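Local structure of probable flavin reductase (Sinorhizobium meliloti, 3RH7) at residues V64-S69 with V142-R147; T77-F82 with C130-I135; V34-D39 with R81-V86; A126-S131 with T149-S154. The protein binds flavin mononucleotide in a split-barrel domain and probably reduces flavins with NADPH. All coordinates share one frame; numbering follows the deposited sequence.

Interaction 1. Residues V64-S69 with V142-R147; sequences VCLAKS and VIIIGR. With FMN (flavin mononucleotide), chain G.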
loop_
_atom_site.group_PDB
_atom_site.type_symbol
_atom_site.label_atom_id
_atom_site.label_comp_id
_atom_site.label_asym_id
_atom_site.label_seq_id
_atom_site.Cartn_x
_atom_site.Cartn_y
_atom_site.Cartn_z
ATOM N N VAL A 64 1.659 0.452 16.865
ATOM C CA VAL A 64 2.809 -0.134 16.168
ATOM C C VAL A 64 3.204 -1.401 16.928
ATOM O O VAL A 64 3.022 -1.459 18.151
ATOM C CB VAL A 64 3.991 0.849 15.920
ATOM C CG1 VAL A 64 4.830 1.090 17.166
ATOM C CG2 VAL A 64 4.857 0.394 14.757
ATOM N N CYS A 65 3.677 -2.431 16.212
ATOM C CA CYS A 65 4.013 -3.681 16.894
ATOM C C CYS A 65 5.509 -3.958 16.854
ATOM O O CYS A 65 6.137 -3.825 15.798
ATOM C CB CYS A 65 3.214 -4.848 16.321
ATOM S SG CYS A 65 1.438 -4.515 16.167
ATOM N N LEU A 66 6.067 -4.343 18.015
ATOM C CA LEU A 66 7.489 -4.633 18.181
ATOM C C LEU A 66 7.697 -6.063 18.604
ATOM O O LEU A 66 7.068 -6.504 19.571
ATOM C CB LEU A 66 8.100 -3.687 19.219
ATOM C CG LEU A 66 9.514 -3.994 19.690
ATOM C CD1 LEU A 66 10.520 -3.692 18.606
ATOM C CD2 LEU A 66 9.840 -3.226 20.943
ATOM N N ALA A 67 8.601 -6.779 17.905
ATOM C CA ALA A 67 8.932 -8.185 18.196
ATOM C C ALA A 67 9.620 -8.326 19.551
ATOM O O ALA A 67 10.471 -7.513 19.906
ATOM C CB ALA A 67 9.823 -8.755 17.107
ATOM N N LYS A 68 9.255 -9.356 20.311
ATOM C CA LYS A 68 9.869 -9.606 21.618
ATOM C C LYS A 68 11.358 -9.984 21.439
ATOM O O LYS A 68 12.179 -9.722 22.319
ATOM C CB LYS A 68 9.088 -10.690 22.372
ATOM C CG LYS A 68 7.782 -10.166 22.980
ATOM C CD LYS A 68 6.943 -11.285 23.545
ATOM C CE LYS A 68 5.815 -10.773 24.396
ATOM N NZ LYS A 68 4.811 -11.841 24.693
ATOM N N SER A 69 11.704 -10.510 20.247
ATOM C CA SER A 69 13.049 -10.896 19.825
ATOM C C SER A 69 13.973 -9.697 19.580
ATOM O O SER A 69 15.181 -9.897 19.462
ATOM C CB SER A 69 12.974 -11.721 18.541
ATOM O OG SER A 69 12.429 -10.997 17.447
ATOM N N VAL A 142 4.672 -7.182 20.849
ATOM C CA VAL A 142 3.981 -6.317 21.801
ATOM C C VAL A 142 3.364 -5.184 20.998
ATOM O O VAL A 142 3.964 -4.713 20.016
ATOM C CB VAL A 142 4.817 -5.805 23.007
ATOM C CG1 VAL A 142 5.262 -6.956 23.906
ATOM C CG2 VAL A 142 6.005 -4.945 22.567
ATOM N N ILE A 143 2.152 -4.781 21.380
ATOM C CA ILE A 143 1.431 -3.701 20.711
ATOM C C ILE A 143 1.725 -2.410 21.483
ATOM O O ILE A 143 1.361 -2.302 22.654
ATOM C CB ILE A 143 -0.099 -4.005 20.588
ATOM C CG1 ILE A 143 -0.361 -5.312 19.810
ATOM C CG2 ILE A 143 -0.854 -2.828 19.981
ATOM C CD1 ILE A 143 -1.685 -5.880 20.000
ATOM N N ILE A 144 2.417 -1.463 20.847
ATOM C CA ILE A 144 2.715 -0.191 21.480
ATOM C C ILE A 144 1.660 0.840 21.018
ATOM O O ILE A 144 1.459 1.049 19.807
ATOM C CB ILE A 144 4.163 0.259 21.199
ATOM C CG1 ILE A 144 5.155 -0.760 21.771
ATOM C CG2 ILE A 144 4.424 1.650 21.776
ATOM C CD1 ILE A 144 6.561 -0.748 21.108
ATOM N N ILE A 145 0.968 1.449 21.997
ATOM C CA ILE A 145 -0.050 2.461 21.741
ATOM C C ILE A 145 0.500 3.817 22.177
ATOM O O ILE A 145 0.952 3.955 23.322
ATOM C CB ILE A 145 -1.398 2.124 22.411
ATOM C CG1 ILE A 145 -1.957 0.812 21.821
ATOM C CG2 ILE A 145 -2.384 3.292 22.237
ATOM C CD1 ILE A 145 -3.152 0.286 22.464
ATOM N N GLY A 146 0.461 4.785 21.258
ATOM C CA GLY A 146 0.941 6.128 21.512
ATOM C C GLY A 146 -0.102 7.197 21.284
ATOM O O GLY A 146 -0.986 7.053 20.424
ATOM N N ARG A 147 -0.013 8.269 22.087
ATOM C CA ARG A 147 -0.881 9.426 21.950
ATOM C C ARG A 147 -0.086 10.472 21.193
ATOM O O ARG A 147 1.003 10.838 21.637
ATOM C CB ARG A 147 -1.385 9.936 23.308
ATOM C CG ARG A 147 -2.633 10.807 23.211
ATOM C CD ARG A 147 -2.753 11.769 24.386
ATOM N NE ARG A 147 -4.016 12.522 24.376
ATOM C CZ ARG A 147 -4.239 13.647 23.690
ATOM N NH1 ARG A 147 -3.287 14.167 22.919
ATOM N NH2 ARG A 147 -5.422 14.245 23.753
HETATM N N1 FMN G . 10.118 -5.562 13.244
HETATM C C2 FMN G . 9.203 -5.461 14.281
HETATM O O2 FMN G . 9.542 -5.778 15.435
HETATM N N3 FMN G . 7.945 -4.931 14.013
HETATM C C4 FMN G . 7.449 -4.538 12.756
HETATM O O4 FMN G . 6.330 -4.061 12.541
HETATM C C4A FMN G . 8.446 -4.723 11.609
HETATM N N5 FMN G . 8.090 -4.380 10.381
HETATM C C5A FMN G . 9.052 -4.449 9.344
HETATM C C6 FMN G . 8.606 -4.035 8.041
HETATM C C7 FMN G . 9.484 -4.001 6.921
HETATM C C7M FMN G . 8.983 -3.547 5.581
HETATM C C8 FMN G . 10.824 -4.411 7.120
HETATM C C8M FMN G . 11.762 -4.396 5.981
HETATM C C9 FMN G . 11.298 -4.857 8.410
HETATM C C9A FMN G . 10.439 -4.907 9.568
HETATM N N10 FMN G . 10.853 -5.319 10.908
HETATM C C10 FMN G . 9.874 -5.238 11.963
HETATM C "C1'" FMN G . 12.269 -5.794 11.166
HETATM C "C2'" FMN G . 13.059 -4.811 12.137
HETATM O "O2'" FMN G . 13.231 -3.465 11.687
HETATM C "C3'" FMN G . 14.428 -5.207 12.756
HETATM O "O3'" FMN G . 15.125 -6.258 12.063
HETATM C "C4'" FMN G . 14.446 -5.317 14.314
HETATM O "O4'" FMN G . 13.206 -5.763 14.973
HETATM C "C5'" FMN G . 14.932 -4.002 14.880
HETATM O "O5'" FMN G . 16.320 -4.225 15.056
HETATM P P FMN G . 16.849 -4.564 16.575
HETATM O O1P FMN G . 15.878 -3.586 17.381
HETATM O O2P FMN G . 18.376 -4.194 16.668
HETATM O O3P FMN G . 16.803 -6.082 16.884
#
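Leu66 and Ile144 pack closely on one face of two antiparallel strands. CD1 of Ile144 lies 3.8 Å from Leu66 CB and also reaches Leu66 CD2. Val64 and Ile144 stand side by side, and CG2 of Val142 leans on Leu66 CB. Tyr73 and Met76 of helix 73-78 cover Leu66. On the other face the packing within the pair is thinner. Cys65 SG touches Ile143 CG1 at 4.1 Å, and the second subunit packs there through its Thr53 and Ile145.

Four backbone hydrogen bonds join Val64 to Ile144 and Leu66 to Val142. The Ile144 N to Val64 O bond is 2.8 Å long. These strands belong to the FMN-binding split barrel. Strand 61-67 also offers backbone groups to the flavin. Cys65 O accepts a hydrogen bond from N3 of FMN at 2.8 Å, and Ala67 N donates to O2 of FMN at 2.8 Å. The two bonds read the pyrimidine edge of the isoalloxazine, while Ala67 CB comes within 3.4 Å of FMN O2.

The solvent side begins at Lys68, where the strand has ended. Its CG is anti to the carbonyl carbon (chi1 -77°) and the chain then runs extended. It passes across Val142 at about a right angle, with Lys68 CE 3.9 Å from Val142 CG1. Beyond this, Lys68 NZ is hydrogen-bonded to Gly139 O.

Interaction 2. Residues T77-F82 with C130-I135; sequences TSAGRF and CSMQDI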
loop_
_atom_site.group_PDB
_atom_site.type_symbol
_atom_site.label_atom_id
_atom_site.label_comp_id
_atom_site.label_asym_id
_atom_site.label_seq_id
_atom_site.Cartn_x
_atom_site.Cartn_y
_atom_site.Cartn_z
ATOM N N THR A 77 10.416 -0.489 25.169
ATOM C CA THR A 77 9.319 -0.636 26.130
ATOM C C THR A 77 9.551 0.271 27.362
ATOM O O THR A 77 8.592 0.844 27.892
ATOM C CB THR A 77 9.135 -2.100 26.515
ATOM O OG1 THR A 77 10.398 -2.676 26.839
ATOM C CG2 THR A 77 8.473 -2.907 25.427
ATOM N N SER A 78 10.830 0.444 27.765
ATOM C CA SER A 78 11.220 1.288 28.899
ATOM C C SER A 78 11.065 2.781 28.585
ATOM O O SER A 78 10.829 3.554 29.519
ATOM C CB SER A 78 12.656 0.996 29.332
ATOM O OG SER A 78 12.809 -0.350 29.758
ATOM N N ALA A 79 11.198 3.188 27.288
ATOM C CA ALA A 79 11.059 4.591 26.839
ATOM C C ALA A 79 9.646 5.088 27.075
ATOM O O ALA A 79 8.703 4.286 27.093
ATOM C CB ALA A 79 11.414 4.724 25.370
ATOM N N GLY A 80 9.506 6.385 27.300
ATOM C CA GLY A 80 8.196 6.964 27.575
ATOM C C GLY A 80 7.574 7.614 26.369
ATOM O O GLY A 80 6.350 7.643 26.225
ATOM N N ARG A 81 8.436 8.151 25.509
ATOM C CA ARG A 81 8.071 8.851 24.291
ATOM C C ARG A 81 8.729 8.185 23.104
ATOM O O ARG A 81 9.849 7.673 23.207
ATOM C CB ARG A 81 8.482 10.334 24.389
ATOM C CG ARG A 81 7.709 11.070 25.474
ATOM C CD ARG A 81 8.066 12.531 25.592
ATOM N NE ARG A 81 7.069 13.265 26.377
ATOM C CZ ARG A 81 5.943 13.774 25.878
ATOM N NH1 ARG A 81 5.653 13.630 24.588
ATOM N NH2 ARG A 81 5.093 14.422 26.668
ATOM N N PHE A 82 8.027 8.173 21.975
ATOM C CA PHE A 82 8.558 7.635 20.728
ATOM C C PHE A 82 8.028 8.442 19.525
ATOM O O PHE A 82 7.150 9.276 19.698
ATOM C CB PHE A 82 8.257 6.148 20.600
ATOM C CG PHE A 82 6.816 5.786 20.383
ATOM C CD1 PHE A 82 5.949 5.647 21.459
ATOM C CD2 PHE A 82 6.330 5.540 19.107
ATOM C CE1 PHE A 82 4.613 5.302 21.260
ATOM C CE2 PHE A 82 4.991 5.210 18.906
ATOM C CZ PHE A 82 4.147 5.075 19.984
ATOM N N CYS A 130 5.004 10.878 19.755
ATOM C CA CYS A 130 4.088 10.173 20.640
ATOM C C CYS A 130 4.580 10.114 22.078
ATOM O O CYS A 130 5.698 10.498 22.413
ATOM C CB CYS A 130 3.809 8.770 20.102
ATOM S SG CYS A 130 2.842 8.738 18.563
ATOM N N SER A 131 3.654 9.715 22.926
ATOM C CA SER A 131 3.793 9.432 24.330
ATOM C C SER A 131 3.145 8.085 24.499
ATOM O O SER A 131 2.029 7.899 24.003
ATOM C CB SER A 131 3.131 10.514 25.172
ATOM O OG SER A 131 1.718 10.408 25.147
HETATM N N MSE A 132 3.852 7.123 25.105
HETATM C CA MSE A 132 3.318 5.791 25.288
HETATM C C MSE A 132 2.159 5.762 26.251
HETATM O O MSE A 132 2.255 6.294 27.361
HETATM C CB MSE A 132 4.387 4.847 25.766
HETATM C CG MSE A 132 4.808 3.907 24.688
HETATM SE SE MSE A 132 6.429 2.981 25.161
HETATM C CE MSE A 132 7.510 3.329 23.635
ATOM N N GLN A 133 1.040 5.194 25.786
ATOM C CA GLN A 133 -0.166 5.046 26.573
ATOM C C GLN A 133 -0.079 3.689 27.227
ATOM O O GLN A 133 0.061 3.601 28.444
ATOM C CB GLN A 133 -1.425 5.196 25.706
ATOM C CG GLN A 133 -1.806 6.632 25.415
ATOM C CD GLN A 133 -3.047 7.108 26.143
ATOM O OE1 GLN A 133 -3.115 8.265 26.593
ATOM N NE2 GLN A 133 -4.080 6.259 26.230
ATOM N N ASP A 134 -0.036 2.631 26.410
ATOM C CA ASP A 134 0.012 1.272 26.912
ATOM C C ASP A 134 0.868 0.382 26.006
ATOM O O ASP A 134 1.123 0.725 24.856
ATOM C CB ASP A 134 -1.429 0.721 27.026
ATOM C CG ASP A 134 -1.610 -0.524 27.896
ATOM O OD1 ASP A 134 -0.869 -0.666 28.897
ATOM O OD2 ASP A 134 -2.550 -1.317 27.618
ATOM N N ILE A 135 1.345 -0.736 26.556
ATOM C CA ILE A 135 2.084 -1.798 25.882
ATOM C C ILE A 135 1.273 -3.082 26.134
ATOM O O ILE A 135 1.111 -3.500 27.292
ATOM C CB ILE A 135 3.579 -1.914 26.288
ATOM C CG1 ILE A 135 4.320 -0.610 25.986
ATOM C CG2 ILE A 135 4.254 -3.104 25.564
ATOM C CD1 ILE A 135 5.579 -0.384 26.801
#
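The Phe82 ring carries Cys130 CB over the centre of one face. That carbon is 3.7 Å from the ring centroid and 13° off the ring normal, a CH-pi contact. Cys130 SG is more oblique and makes a sulfur-aromatic contact with the same ring. The methyl of selenomethionine Met132 approaches obliquely, with its CE 3.5 Å from Phe82 CD1. Met132 CG adds contacts to CD1 and CE1 of the ring. A chi1 of 69° turns the Phe82 ring toward Cys130 and Met132. The second flat group is the Arg81 guanidinium. Ser131 CB lies over one of its faces, toward the rim. Arg81 NH1 also has a long, weak ion pair with Asp116.

Helix 73-78 ends here and the chain passes into strand 81-86, which runs beside strand 126-138 in the split-barrel sheet. Met132 N gives a nearly straight hydrogen bond to Gly80 O, 2.8 Å long with an angle of 173° at the hydrogen. Cys130 N donates to Phe82 O at 2.7 Å. The return bond from Phe82 N to Cys130 O is weak.

Met132 also fills the angle between helix end and sheet. Its chain bends at chi3, and its selenium comes near Ala79 O. Met76 of the same helix packs on both Met132 and Phe82. Farther along, Ile135 CD1 meets Thr77 CB at 4.0 Å, the two side chains crossing at about a right angle. Thr77 OG1 turns to Tyr73 O for a hydrogen bond.

Interaction 3. Residues V34-D39 with R81-V86; sequences VVTASD and RFAINV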
loop_
_atom_site.group_PDB
_atom_site.type_symbol
_atom_site.label_atom_id
_atom_site.label_comp_id
_atom_site.label_asym_id
_atom_site.label_seq_id
_atom_site.Cartn_x
_atom_site.Cartn_y
_atom_site.Cartn_z
ATOM N N VAL A 34 9.598 4.097 10.398
ATOM C CA VAL A 34 10.778 3.890 11.220
ATOM C C VAL A 34 10.422 4.484 12.587
ATOM O O VAL A 34 10.225 5.705 12.731
ATOM C CB VAL A 34 12.147 4.376 10.677
ATOM C CG1 VAL A 34 13.241 4.135 11.707
ATOM C CG2 VAL A 34 12.507 3.682 9.372
ATOM N N VAL A 35 10.228 3.577 13.560
ATOM C CA VAL A 35 9.934 3.910 14.949
ATOM C C VAL A 35 11.237 4.348 15.597
ATOM O O VAL A 35 12.245 3.640 15.531
ATOM C CB VAL A 35 9.283 2.753 15.718
ATOM C CG1 VAL A 35 8.577 3.258 16.969
ATOM C CG2 VAL A 35 8.325 1.982 14.830
ATOM N N THR A 36 11.230 5.537 16.179
ATOM C CA THR A 36 12.413 6.065 16.830
ATOM C C THR A 36 12.123 6.481 18.271
ATOM O O THR A 36 10.983 6.778 18.622
ATOM C CB THR A 36 12.959 7.243 16.035
ATOM O OG1 THR A 36 11.994 8.288 16.026
ATOM C CG2 THR A 36 13.379 6.874 14.628
ATOM N N ALA A 37 13.185 6.515 19.090
ATOM C CA ALA A 37 13.192 6.917 20.498
ATOM C C ALA A 37 14.636 7.101 20.973
ATOM O O ALA A 37 15.572 6.924 20.185
ATOM C CB ALA A 37 12.474 5.882 21.352
ATOM N N SER A 38 14.819 7.503 22.243
ATOM C CA SER A 38 16.136 7.670 22.864
ATOM C C SER A 38 16.236 6.709 24.063
ATOM O O SER A 38 15.310 6.690 24.879
ATOM C CB SER A 38 16.356 9.121 23.288
ATOM O OG SER A 38 16.470 9.994 22.175
ATOM N N ASP A 39 17.321 5.891 24.163
ATOM C CA ASP A 39 17.485 4.937 25.268
ATOM C C ASP A 39 17.755 5.646 26.630
ATOM O O ASP A 39 17.706 6.882 26.719
ATOM C CB ASP A 39 18.575 3.883 24.967
ATOM C CG ASP A 39 19.981 4.387 24.657
ATOM O OD1 ASP A 39 20.408 5.395 25.270
ATOM O OD2 ASP A 39 20.688 3.724 23.861
ATOM N N ARG A 81 8.436 8.151 25.509
ATOM C CA ARG A 81 8.071 8.851 24.291
ATOM C C ARG A 81 8.729 8.185 23.104
ATOM O O ARG A 81 9.849 7.673 23.207
ATOM C CB ARG A 81 8.482 10.334 24.389
ATOM C CG ARG A 81 7.709 11.070 25.474
ATOM C CD ARG A 81 8.066 12.531 25.592
ATOM N NE ARG A 81 7.069 13.265 26.377
ATOM C CZ ARG A 81 5.943 13.774 25.878
ATOM N NH1 ARG A 81 5.653 13.630 24.588
ATOM N NH2 ARG A 81 5.093 14.422 26.668
ATOM N N PHE A 82 8.027 8.173 21.975
ATOM C CA PHE A 82 8.558 7.635 20.728
ATOM C C PHE A 82 8.028 8.442 19.525
ATOM O O PHE A 82 7.150 9.276 19.698
ATOM C CB PHE A 82 8.257 6.148 20.600
ATOM C CG PHE A 82 6.816 5.786 20.383
ATOM C CD1 PHE A 82 5.949 5.647 21.459
ATOM C CD2 PHE A 82 6.330 5.540 19.107
ATOM C CE1 PHE A 82 4.613 5.302 21.260
ATOM C CE2 PHE A 82 4.991 5.210 18.906
ATOM C CZ PHE A 82 4.147 5.075 19.984
ATOM N N ALA A 83 8.580 8.219 18.331
ATOM C CA ALA A 83 8.131 8.902 17.129
ATOM C C ALA A 83 7.967 7.930 15.982
ATOM O O ALA A 83 8.728 6.971 15.863
ATOM C CB ALA A 83 9.094 10.014 16.742
ATOM N N ILE A 84 6.978 8.179 15.132
ATOM C CA ILE A 84 6.744 7.338 13.966
ATOM C C ILE A 84 7.121 8.121 12.703
ATOM O O ILE A 84 6.491 9.139 12.414
ATOM C CB ILE A 84 5.279 6.840 13.951
ATOM C CG1 ILE A 84 5.032 5.789 15.051
ATOM C CG2 ILE A 84 4.846 6.355 12.568
ATOM C CD1 ILE A 84 5.572 4.418 14.831
ATOM N N ASN A 85 8.155 7.664 11.964
ATOM C CA ASN A 85 8.541 8.347 10.718
ATOM C C ASN A 85 8.025 7.554 9.503
ATOM O O ASN A 85 8.571 6.475 9.206
ATOM C CB ASN A 85 10.064 8.544 10.629
ATOM C CG ASN A 85 10.626 9.560 11.574
ATOM O OD1 ASN A 85 10.661 10.746 11.274
ATOM N ND2 ASN A 85 11.153 9.111 12.696
ATOM N N VAL A 86 6.950 8.073 8.828
ATOM C CA VAL A 86 6.321 7.456 7.633
ATOM C C VAL A 86 7.242 7.847 6.438
ATOM O O VAL A 86 7.271 9.006 6.018
ATOM C CB VAL A 86 4.822 7.888 7.488
ATOM C CG1 VAL A 86 4.149 7.271 6.281
ATOM C CG2 VAL A 86 4.037 7.554 8.743
#
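Val34 to Thr36 pair with Ala83 to Asn85 as neighbouring antiparallel strands of the split barrel. The axes of the short strand segments run at 152° to each other and come within 4.7 Å.

Backbone hydrogen bonds come in two reciprocal pairs. Val34 bonds with Asn85, and Thr36 bonds with Ala83. The Thr36 N to Ala83 O bond is 2.9 Å long, nearly straight at 170°, and in the carbonyl plane. The bond from Asn85 N to Val34 O is less well directed, since its donor stands above the carbonyl plane. A CA-H...O contact from Val35 CA to Ala83 O, 3.4 Å, lies between the hydrogen-bonded pairs.

Apolar contacts gather on the face of Val35 and Ile84. Their side chains lie side by side and point the same way. Both methyls of Val35 touch Ile84 CD1, and CG2 is the nearer at 3.7 Å. CG1 of Val35, anti to the backbone N (chi1 -161°), also approaches Phe82 CD2. Met76 of helix 73-78 packs against Val35 and Ala37.

Polar side chains are on the face of Thr36 and Asn85. They cross at about a right angle and are both buried. Val34 points to this face too, and packs on Thr48 and Phe98, both of the FMN-binding site. Thr36 OG1 and Asn85 ND2 are each hydrogen-bonded to Pro119 O, so a single carbonyl serves both groups. Asn85 OD1 accepts from Phe121 N. Beside Thr36 OG1 sits the methyl of Ala83, with CB 3.4 Å from that oxygen.

Interaction 4. Residues A126-S131 with T149-S154; sequences AWFECS and TAFENS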
loop_
_atom_site.group_PDB
_atom_site.type_symbol
_atom_site.label_atom_id
_atom_site.label_comp_id
_atom_site.label_asym_id
_atom_site.label_seq_id
_atom_site.Cartn_x
_atom_site.Cartn_y
_atom_site.Cartn_z
ATOM N N ALA A 126 5.385 11.865 6.375
ATOM C CA ALA A 126 4.697 12.272 7.612
ATOM C C ALA A 126 5.413 11.714 8.837
ATOM O O ALA A 126 5.985 10.624 8.781
ATOM C CB ALA A 126 3.249 11.783 7.618
ATOM N N TRP A 127 5.359 12.449 9.952
ATOM C CA TRP A 127 5.945 12.026 11.232
ATOM C C TRP A 127 4.992 12.355 12.381
ATOM O O TRP A 127 4.210 13.314 12.294
ATOM C CB TRP A 127 7.347 12.599 11.487
ATOM C CG TRP A 127 7.443 14.099 11.557
ATOM C CD1 TRP A 127 7.918 14.930 10.588
ATOM C CD2 TRP A 127 7.155 14.932 12.692
ATOM N NE1 TRP A 127 7.948 16.232 11.049
ATOM C CE2 TRP A 127 7.476 16.260 12.333
ATOM C CE3 TRP A 127 6.654 14.687 13.981
ATOM C CZ2 TRP A 127 7.303 17.342 13.206
ATOM C CZ3 TRP A 127 6.448 15.767 14.837
ATOM C CH2 TRP A 127 6.789 17.071 14.453
ATOM N N PHE A 128 5.069 11.558 13.460
ATOM C CA PHE A 128 4.228 11.674 14.643
ATOM C C PHE A 128 5.029 11.519 15.937
ATOM O O PHE A 128 5.594 10.457 16.174
ATOM C CB PHE A 128 3.122 10.597 14.609
ATOM C CG PHE A 128 2.235 10.605 13.390
ATOM C CD1 PHE A 128 2.569 9.859 12.257
ATOM C CD2 PHE A 128 1.056 11.324 13.381
ATOM C CE1 PHE A 128 1.766 9.889 11.113
ATOM C CE2 PHE A 128 0.253 11.362 12.240
ATOM C CZ PHE A 128 0.615 10.643 11.111
ATOM N N GLU A 129 5.054 12.561 16.778
ATOM C CA GLU A 129 5.671 12.513 18.101
ATOM C C GLU A 129 4.642 11.952 19.065
ATOM O O GLU A 129 3.521 12.467 19.151
ATOM C CB GLU A 129 6.150 13.900 18.553
ATOM C CG GLU A 129 7.513 14.260 18.019
ATOM C CD GLU A 129 8.240 15.263 18.883
ATOM O OE1 GLU A 129 8.023 16.484 18.690
ATOM O OE2 GLU A 129 9.019 14.818 19.761
ATOM N N CYS A 130 5.004 10.878 19.755
ATOM C CA CYS A 130 4.088 10.173 20.640
ATOM C C CYS A 130 4.580 10.114 22.078
ATOM O O CYS A 130 5.698 10.498 22.413
ATOM C CB CYS A 130 3.809 8.770 20.102
ATOM S SG CYS A 130 2.842 8.738 18.563
ATOM N N SER A 131 3.654 9.715 22.926
ATOM C CA SER A 131 3.793 9.432 24.330
ATOM C C SER A 131 3.145 8.085 24.499
ATOM O O SER A 131 2.029 7.899 24.003
ATOM C CB SER A 131 3.131 10.514 25.172
ATOM O OG SER A 131 1.718 10.408 25.147
ATOM N N THR A 149 1.375 13.688 20.208
ATOM C CA THR A 149 1.659 14.936 20.898
ATOM C C THR A 149 1.913 16.031 19.841
ATOM O O THR A 149 1.541 17.188 20.046
ATOM C CB THR A 149 2.840 14.764 21.895
ATOM O OG1 THR A 149 4.113 14.770 21.223
ATOM C CG2 THR A 149 2.701 13.527 22.778
ATOM N N ALA A 150 2.541 15.647 18.706
ATOM C CA ALA A 150 2.881 16.534 17.584
ATOM C C ALA A 150 2.952 15.718 16.286
ATOM O O ALA A 150 3.195 14.505 16.332
ATOM C CB ALA A 150 4.210 17.224 17.849
ATOM N N PHE A 151 2.730 16.372 15.132
ATOM C CA PHE A 151 2.797 15.690 13.835
ATOM C C PHE A 151 3.027 16.682 12.685
ATOM O O PHE A 151 2.889 17.907 12.850
ATOM C CB PHE A 151 1.537 14.834 13.566
ATOM C CG PHE A 151 0.265 15.614 13.340
ATOM C CD1 PHE A 151 -0.532 16.009 14.416
ATOM C CD2 PHE A 151 -0.145 15.949 12.056
ATOM C CE1 PHE A 151 -1.705 16.740 14.206
ATOM C CE2 PHE A 151 -1.326 16.657 11.848
ATOM C CZ PHE A 151 -2.085 17.067 12.923
ATOM N N GLU A 152 3.359 16.132 11.510
ATOM C CA GLU A 152 3.566 16.911 10.298
ATOM C C GLU A 152 3.289 16.029 9.119
ATOM O O GLU A 152 3.603 14.844 9.162
ATOM C CB GLU A 152 4.983 17.469 10.236
ATOM C CG GLU A 152 5.099 18.810 9.557
ATOM C CD GLU A 152 6.323 19.565 10.043
ATOM O OE1 GLU A 152 7.454 19.157 9.686
ATOM O OE2 GLU A 152 6.153 20.531 10.823
ATOM N N ASN A 153 2.683 16.594 8.076
ATOM C CA ASN A 153 2.335 15.870 6.856
ATOM C C ASN A 153 2.735 16.708 5.620
ATOM O O ASN A 153 2.100 17.734 5.298
ATOM C CB ASN A 153 0.837 15.511 6.870
ATOM C CG ASN A 153 0.123 15.322 5.533
ATOM O OD1 ASN A 153 0.621 14.673 4.621
ATOM N ND2 ASN A 153 -1.123 15.811 5.414
ATOM N N SER A 154 3.853 16.307 4.983
ATOM C CA SER A 154 4.294 16.864 3.702
ATOM C C SER A 154 3.472 16.144 2.656
ATOM O O SER A 154 3.085 14.986 2.881
ATOM C CB SER A 154 5.776 16.614 3.489
ATOM O OG SER A 154 6.074 15.230 3.476
#
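Strands 126-131 and 150-153 run antiparallel at 173°, joined by backbone hydrogen bonds between Trp127 and Glu152 and from Glu129 N to Ala150 O. At one end Thr149 and Ala150 both face Glu129, a classic beta bulge. Glu129 O receives a 2.7 Å bond from Thr149 N and a weak one from Ala150 N. The chain turns a corner at Thr149.

Trp127 carries the largest side-chain contact. Its indole has Glu152 CB over one face, 3.7 Å from the centroid of the five-membered ring. The backbone of Phe151 lies over the same face. Trp127 CZ3 reaches Ala150 CB at 4.0 Å. The first torsion, chi1 61°, sets Trp127 CG between the backbone N and carbonyl carbon and lets the ring lean across the neighbouring strand. Trp127 NE1 bonds to Glu152 OE1 at 3.3 Å. It meets that oxygen from above the carboxylate plane, and the ring and carboxylate planes are 67° apart.

On the opposite face of the sheet Phe128 CD2 meets Phe151 CB at 3.5 Å. This face belongs to the subunit interface. Phe25 of the second subunit meets the Phe128 ring, and Phe16 of the second subunit stacks edge-to-face on Phe151. Asn153 OD1 accepts a hydrogen bond from Arg163 of the second subunit.

The hairpin therefore has two chemically distinct sides. The side with Phe128 and Phe151 joins the two subunits. On the other, the aliphatic part of Glu152 covers the indole while its carboxylate takes the indole N-H, a long bond that probably adds only modestly to the backbone pairing.

From the N terminus, strand 30-38 is the first of the strands involved. It pairs with strand 81-86, where interaction 3 closes a loop containing strands 44-56 and 61-67. Strand 61-67 opens interaction 1 within that loop and closes it only at strand 141-153, so interactions 1 and 3 cross. Helix 73-78 and the start of strand 81-86 open interaction 2, which closes on strand 126-138 and lies wholly within the span of interaction 1. Interaction 4 folds strand 141-153 back on strand 126-138 as a hairpin, and also crosses interaction 1. Interactions 2 and 3 share Arg81 and Phe82; interactions 2 and 4 share Cys130 and Ser131. Together they tie five strands into one sheet and set the end of helix 73-78 against it.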